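Ika8 (Synthetic construct, PDB 6G6P) has no known biological function; it is a designed protein of eight WD40-type repeats that folds into an eight-bladed beta-propeller. Local coordinates at residues 13-18 against 32-37; 174-179 against 192-197. One frame throughout, in Å; residues are numbered along the deposited sequence.

Contact 1: residues 13-18 against 32-37; sequences GHQSAI and AADGTI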
ATOM      1  N   GLY A  13      -6.401   8.859  17.741  1.00 64.69           N
ATOM      2  CA  GLY A  13      -6.897   8.727  16.387  1.00 69.92           C
ATOM      3  C   GLY A  13      -7.298  10.065  15.791  1.00 59.63           C
ATOM      4  O   GLY A  13      -6.823  11.133  16.192  1.00 73.28           O
ATOM      5  N   HIS A  14      -8.202   9.999  14.821  1.00 47.00           N
ATOM      6  CA  HIS A  14      -8.623  11.171  14.070  1.00 50.97           C
ATOM      7  C   HIS A  14     -10.130  11.348  14.169  1.00 52.40           C
ATOM      8  O   HIS A  14     -10.861  10.465  14.626  1.00 54.65           O
ATOM      9  CB  HIS A  14      -8.201  11.065  12.597  1.00 51.35           C
ATOM     10  CG  HIS A  14      -6.719  11.032  12.395  1.00 38.97           C
ATOM     11  ND1 HIS A  14      -6.046  11.991  11.670  1.00 53.17           N
ATOM     12  CD2 HIS A  14      -5.780  10.154  12.821  1.00 40.56           C
ATOM     13  CE1 HIS A  14      -4.755  11.706  11.657  1.00 51.74           C
ATOM     14  NE2 HIS A  14      -4.567  10.597  12.348  1.00 51.79           N
ATOM     15  N   GLN A  15     -10.587  12.513  13.721  1.00 57.70           N
ATOM     16  CA  GLN A  15     -12.001  12.850  13.691  1.00 55.15           C
ATOM     17  C   GLN A  15     -12.681  12.405  12.405  1.00 63.50           C
ATOM     18  O   GLN A  15     -13.894  12.596  12.264  1.00 64.12           O
ATOM     19  CB  GLN A  15     -12.187  14.361  13.878  1.00 68.63           C
ATOM     20  CG  GLN A  15     -11.355  14.968  15.006  1.00 81.21           C
ATOM     21  CD  GLN A  15      -9.925  15.281  14.592  1.00 96.73           C
ATOM     22  OE1 GLN A  15      -9.451  14.821  13.553  1.00 77.67           O
ATOM     23  NE2 GLN A  15      -9.230  16.062  15.411  1.00100.96           N
ATOM     24  N   SER A  16     -11.935  11.826  11.467  1.00 57.11           N
ATOM     25  CA  SER A  16     -12.494  11.336  10.216  1.00 70.99           C
ATOM     26  C   SER A  16     -11.761  10.066   9.808  1.00 55.35           C
ATOM     27  O   SER A  16     -10.752   9.686  10.409  1.00 49.92           O
ATOM     28  CB  SER A  16     -12.417  12.397   9.110  1.00 54.16           C
ATOM     29  OG  SER A  16     -11.079  12.612   8.704  1.00 72.09           O
ATOM     30  N   ALA A  17     -12.282   9.420   8.765  1.00 50.49           N
ATOM     31  CA  ALA A  17     -11.810   8.102   8.352  1.00 56.70           C
ATOM     32  C   ALA A  17     -10.310   8.095   8.085  1.00 48.83           C
ATOM     33  O   ALA A  17      -9.772   8.994   7.436  1.00 60.39           O
ATOM     34  CB  ALA A  17     -12.557   7.648   7.097  1.00 36.30           C
ATOM     35  N   ILE A  18      -9.637   7.060   8.587  1.00 40.42           N
ATOM     36  CA  ILE A  18      -8.219   6.873   8.303  1.00 52.27           C
ATOM     37  C   ILE A  18      -8.072   6.415   6.859  1.00 55.34           C
ATOM     38  O   ILE A  18      -8.617   5.377   6.462  1.00 48.45           O
ATOM     39  CB  ILE A  18      -7.584   5.863   9.268  1.00 52.86           C
ATOM     40  CG1 ILE A  18      -7.813   6.278  10.725  1.00 44.37           C
ATOM     41  CG2 ILE A  18      -6.097   5.709   8.966  1.00 45.64           C
ATOM     42  CD1 ILE A  18      -7.293   7.651  11.070  1.00 42.64           C
ATOM     43  N   ALA A  32      -5.983  11.188   7.413  1.00 43.53           N
ATOM     44  CA  ALA A  32      -7.431  11.100   7.494  1.00 54.53           C
ATOM     45  C   ALA A  32      -8.068  11.813   6.309  1.00 52.67           C
ATOM     46  O   ALA A  32      -7.424  12.592   5.603  1.00 48.66           O
ATOM     47  CB  ALA A  32      -7.957  11.691   8.811  1.00 49.45           C
ATOM     48  N   ALA A  33      -9.358  11.535   6.107  1.00 47.33           N
ATOM     49  CA  ALA A  33     -10.097  12.102   4.986  1.00 50.07           C
ATOM     50  C   ALA A  33     -10.298  13.608   5.100  1.00 54.60           C
ATOM     51  O   ALA A  33     -10.692  14.234   4.111  1.00 53.97           O
ATOM     52  CB  ALA A  33     -11.457  11.413   4.852  1.00 47.04           C
ATOM     53  N   ASP A  34     -10.050  14.202   6.265  1.00 50.85           N
ATOM     54  CA  ASP A  34     -10.147  15.646   6.426  1.00 48.98           C
ATOM     55  C   ASP A  34      -8.811  16.350   6.219  1.00 56.60           C
ATOM     56  O   ASP A  34      -8.713  17.555   6.473  1.00 57.41           O
ATOM     57  CB  ASP A  34     -10.718  15.995   7.807  1.00 64.44           C
ATOM     58  CG  ASP A  34      -9.916  15.393   8.948  1.00 65.75           C
ATOM     59  OD1 ASP A  34      -8.801  14.886   8.708  1.00 68.05           O
ATOM     60  OD2 ASP A  34     -10.412  15.424  10.096  1.00 86.44           O
ATOM     61  N   GLY A  35      -7.785  15.626   5.771  1.00 47.72           N
ATOM     62  CA  GLY A  35      -6.484  16.201   5.518  1.00 48.56           C
ATOM     63  C   GLY A  35      -5.529  16.175   6.690  1.00 68.73           C
ATOM     64  O   GLY A  35      -4.324  16.387   6.489  1.00 60.54           O
ATOM     65  N   THR A  36      -6.018  15.922   7.900  1.00 55.35           N
ATOM     66  CA  THR A  36      -5.154  15.945   9.072  1.00 62.69           C
ATOM     67  C   THR A  36      -4.185  14.770   9.051  1.00 57.66           C
ATOM     68  O   THR A  36      -4.547  13.645   8.690  1.00 59.93           O
ATOM     69  CB  THR A  36      -5.989  15.910  10.355  1.00 65.42           C
ATOM     70  OG1 THR A  36      -6.815  14.739  10.366  1.00 66.78           O
ATOM     71  CG2 THR A  36      -6.872  17.145  10.452  1.00 60.42           C
ATOM     72  N   ILE A  37      -2.941  15.043   9.433  1.00 57.80           N
ATOM     73  CA  ILE A  37      -1.913  14.025   9.601  1.00 60.25           C
ATOM     74  C   ILE A  37      -1.404  14.105  11.033  1.00 78.59           C
ATOM     75  O   ILE A  37      -1.161  15.200  11.553  1.00 70.70           O
ATOM     76  CB  ILE A  37      -0.756  14.200   8.594  1.00 53.19           C
ATOM     77  CG1 ILE A  37      -1.241  13.955   7.164  1.00 69.53           C
ATOM     78  CG2 ILE A  37       0.387  13.262   8.924  1.00 48.23           C
ATOM     79  CD1 ILE A  37      -0.126  13.969   6.130  1.00 49.70           C
TER

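Contact 2: residues 174-179 against 192-197; sequences HQSAIT and AADGTI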
ATOM      1  N   HIS A 174      -3.652  -6.824 -17.466  1.00 69.61           N
ATOM      2  CA  HIS A 174      -4.896  -7.518 -17.173  1.00 70.15           C
ATOM      3  C   HIS A 174      -6.055  -6.782 -17.841  1.00 59.83           C
ATOM      4  O   HIS A 174      -5.883  -5.722 -18.449  1.00 70.95           O
ATOM      5  CB  HIS A 174      -5.111  -7.621 -15.659  1.00 76.47           C
ATOM      6  CG  HIS A 174      -3.959  -8.229 -14.916  1.00 69.62           C
ATOM      7  ND1 HIS A 174      -4.098  -9.337 -14.108  1.00 68.76           N
ATOM      8  CD2 HIS A 174      -2.653  -7.875 -14.847  1.00 65.70           C
ATOM      9  CE1 HIS A 174      -2.927  -9.643 -13.577  1.00 75.03           C
ATOM     10  NE2 HIS A 174      -2.033  -8.771 -14.011  1.00 76.32           N
ATOM     11  N   GLN A 175      -7.251  -7.354 -17.722  1.00 67.46           N
ATOM     12  CA  GLN A 175      -8.463  -6.731 -18.240  1.00 76.63           C
ATOM     13  C   GLN A 175      -9.386  -6.246 -17.129  1.00 85.12           C
ATOM     14  O   GLN A 175     -10.534  -5.880 -17.404  1.00 91.73           O
ATOM     15  CB  GLN A 175      -9.212  -7.691 -19.167  1.00 98.61           C
ATOM     16  CG  GLN A 175      -9.285  -9.133 -18.687  1.00111.23           C
ATOM     17  CD  GLN A 175      -8.084  -9.952 -19.115  1.00126.12           C
ATOM     18  OE1 GLN A 175      -7.165  -9.443 -19.760  1.00113.38           O
ATOM     19  NE2 GLN A 175      -8.092 -11.233 -18.773  1.00139.12           N
ATOM     20  N   SER A 176      -8.918  -6.242 -15.884  1.00 79.16           N
ATOM     21  CA  SER A 176      -9.614  -5.605 -14.778  1.00 76.34           C
ATOM     22  C   SER A 176      -8.617  -4.744 -14.015  1.00 80.23           C
ATOM     23  O   SER A 176      -7.406  -4.813 -14.244  1.00 71.83           O
ATOM     24  CB  SER A 176     -10.274  -6.632 -13.847  1.00 87.58           C
ATOM     25  OG  SER A 176      -9.307  -7.347 -13.098  1.00 79.42           O
ATOM     26  N   ALA A 177      -9.139  -3.923 -13.104  1.00 76.50           N
ATOM     27  CA  ALA A 177      -8.309  -2.952 -12.401  1.00 61.21           C
ATOM     28  C   ALA A 177      -7.206  -3.640 -11.605  1.00 71.01           C
ATOM     29  O   ALA A 177      -7.460  -4.583 -10.852  1.00 89.92           O
ATOM     30  CB  ALA A 177      -9.174  -2.095 -11.476  1.00 67.77           C
ATOM     31  N   ILE A 178      -5.973  -3.156 -11.776  1.00 58.02           N
ATOM     32  CA  ILE A 178      -4.837  -3.723 -11.059  1.00 70.84           C
ATOM     33  C   ILE A 178      -4.928  -3.365  -9.578  1.00 83.10           C
ATOM     34  O   ILE A 178      -5.418  -2.292  -9.201  1.00 90.98           O
ATOM     35  CB  ILE A 178      -3.515  -3.229 -11.674  1.00 73.01           C
ATOM     36  CG1 ILE A 178      -3.557  -3.363 -13.194  1.00 70.59           C
ATOM     37  CG2 ILE A 178      -2.361  -4.044 -11.157  1.00 78.60           C
ATOM     38  CD1 ILE A 178      -3.604  -4.795 -13.664  1.00 61.56           C
ATOM     39  N   THR A 179      -4.452  -4.276  -8.728  1.00 85.61           N
ATOM     40  CA  THR A 179      -4.566  -4.132  -7.280  1.00 65.56           C
ATOM     41  C   THR A 179      -3.220  -3.987  -6.588  1.00 67.27           C
ATOM     42  O   THR A 179      -3.045  -3.072  -5.775  1.00 84.46           O
ATOM     43  CB  THR A 179      -5.334  -5.328  -6.691  1.00 74.57           C
ATOM     44  OG1 THR A 179      -6.731  -5.190  -6.978  1.00 96.39           O
ATOM     45  CG2 THR A 179      -5.140  -5.404  -5.181  1.00 72.54           C
ATOM     46  N   ALA A 192      -4.654  -8.359 -10.418  1.00 65.68           N
ATOM     47  CA  ALA A 192      -5.766  -7.470 -10.720  1.00 77.66           C
ATOM     48  C   ALA A 192      -6.964  -7.801  -9.835  1.00 53.20           C
ATOM     49  O   ALA A 192      -6.909  -8.678  -8.971  1.00 72.46           O
ATOM     50  CB  ALA A 192      -6.137  -7.558 -12.201  1.00 71.71           C
ATOM     51  N   ALA A 193      -8.069  -7.091 -10.082  1.00 63.94           N
ATOM     52  CA  ALA A 193      -9.231  -7.189  -9.204  1.00 62.96           C
ATOM     53  C   ALA A 193      -9.965  -8.514  -9.377  1.00 67.14           C
ATOM     54  O   ALA A 193     -10.503  -9.059  -8.407  1.00 83.95           O
ATOM     55  CB  ALA A 193     -10.180  -6.019  -9.461  1.00 63.98           C
ATOM     56  N   ASP A 194     -10.001  -9.049 -10.596  1.00 71.77           N
ATOM     57  CA  ASP A 194     -10.758 -10.267 -10.871  1.00 74.56           C
ATOM     58  C   ASP A 194     -10.037 -11.538 -10.429  1.00 76.28           C
ATOM     59  O   ASP A 194     -10.483 -12.637 -10.775  1.00 78.87           O
ATOM     60  CB  ASP A 194     -11.098 -10.349 -12.364  1.00 77.06           C
ATOM     61  CG  ASP A 194      -9.865 -10.403 -13.248  1.00 84.60           C
ATOM     62  OD1 ASP A 194      -8.739 -10.265 -12.723  1.00 74.97           O
ATOM     63  OD2 ASP A 194     -10.023 -10.580 -14.474  1.00 98.76           O
ATOM     64  N   GLY A 195      -8.942 -11.418  -9.682  1.00 84.82           N
ATOM     65  CA  GLY A 195      -8.222 -12.571  -9.188  1.00 89.24           C
ATOM     66  C   GLY A 195      -7.048 -13.018 -10.030  1.00 94.51           C
ATOM     67  O   GLY A 195      -6.335 -13.943  -9.625  1.00 93.17           O
ATOM     68  N   THR A 196      -6.817 -12.393 -11.182  1.00 69.92           N
ATOM     69  CA  THR A 196      -5.735 -12.827 -12.054  1.00 81.11           C
ATOM     70  C   THR A 196      -4.382 -12.440 -11.472  1.00 76.60           C
ATOM     71  O   THR A 196      -4.231 -11.389 -10.843  1.00 68.59           O
ATOM     72  CB  THR A 196      -5.894 -12.222 -13.451  1.00 78.34           C
ATOM     73  OG1 THR A 196      -5.939 -10.792 -13.359  1.00 68.87           O
ATOM     74  CG2 THR A 196      -7.171 -12.726 -14.110  1.00 75.51           C
ATOM     75  N   ILE A 197      -3.395 -13.307 -11.681  1.00 58.40           N
ATOM     76  CA  ILE A 197      -2.018 -13.067 -11.264  1.00 65.29           C
ATOM     77  C   ILE A 197      -1.102 -13.513 -12.395  1.00 72.49           C
ATOM     78  O   ILE A 197      -1.213 -14.643 -12.880  1.00 67.11           O
ATOM     79  CB  ILE A 197      -1.675 -13.807  -9.955  1.00 85.63           C
ATOM     80  CG1 ILE A 197      -2.455 -13.201  -8.781  1.00 76.76           C
ATOM     81  CG2 ILE A 197      -0.170 -13.792  -9.703  1.00 74.83           C
ATOM     82  CD1 ILE A 197      -1.682 -12.174  -7.979  1.00 73.29           C
TER

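Contact 1: residues 13-18 against 32-37
I18 and A32 form an antiparallel non-hydrogen-bonded pair, with their CA atoms 4.4 Å apart. Next to this pair, A33 N donates to A17 O at 2.9 Å. The same carbonyl takes a CA-H...O contact from A32 CA. Past A32, the 32-37 segment bends into a type I beta turn from A32 to G35, and the side chains of H14 and S16 point toward it.

H14 carries the side-chain contact. Its ND1 donates to T36 OG1 at 3.1 Å, with an N-H...O angle of 163°. The hydroxyl lies almost in the ring plane, at the ring edge. T36 OG1 in turn donates a hydrogen bond to D34 OD1, 2.6 Å away. T36 N also donates to D34 OD1, an Asx turn. Both reach it from the same face of the carboxylate, so two bonds grip this oxygen. H14 NE2 bonds S30 OG, so both ring nitrogens are tied and the ring's rotation is set. The A32 methyl packs obliquely against the ring, 3.5 Å from ND1 at its CB.

S16 meets the start of the turn. With chi1 at 70°, its OG sits between the backbone N and the carbonyl carbon and turns toward the 32-35 bend. There it accepts a weak hydrogen bond from D34 N. The Q15 side chain crosses that of D34 at about a right angle; its OE1 comes 3.6 Å from D34 OD2 without a hydrogen bond.

This loop histidine, linked to S30 of strand 27-32 and, through the T36 hydroxyl, to the aspartate of the turn, recalls the histidine-serine-aspartate network of WD40 blades.

Contact 2: residues 174-179 against 192-197
S176 OG accepts a hydrogen bond from D194 N at 3.1 Å, with an N-H...O angle of 154°. A193 N also lies close, 3.3 Å from S176 OG. The S176 chi1 of 71° puts OG between the backbone N and the carbonyl carbon, near D194 N in the type I turn from A192 to G195. D194 OD1 closes an Asx turn by accepting from T196 N, which sits well above the carboxylate plane.

H174 meets T196 at its ring edge. H174 ND1 and T196 OG1 are hydrogen-bonded, either one possibly the donor. The modelled 2.5 Å is very short and its exact length doubtful. H174 NE2 bonds S190 OG, which holds the ring from its other nitrogen. The A192 methyl lies between S176 and H174. Its CB is 3.3 Å from S176 OG and also touches the H174 ring and I178 CD1. The backbone link from A193 N to A177 O is weak.

I178 and A192 pair where strand 178-183 runs antiparallel to strand 187-192, and the turn leads on to strand 197-201. The backbones of H174 and I178 hydrogen-bond to those of G155 and A152 in the preceding blade. T179 packs on V218 and L221 of strand 218-224 in the next blade.

Overall arrangement
Contact 1 and contact 2 are equivalent sites in two blades of one propeller. Contact 1 comes first along the chain, in the four-stranded sheet that starts with strand 18-24. Contact 2 follows 160 residues later, in the sheet that starts with strand 178-183. They share no sheet and do not touch. Their centres are 29 Å apart, and their nearest atoms about 16 Å apart. The two blades are four apart in a ring of eight, so they lie opposite each other; the contact centres are 17 and 16 Å from the chain centre. The ring is closed by strand 7-11, which pairs with strand 317-321. The designed repeat thus reproduces the same turn in separate blades.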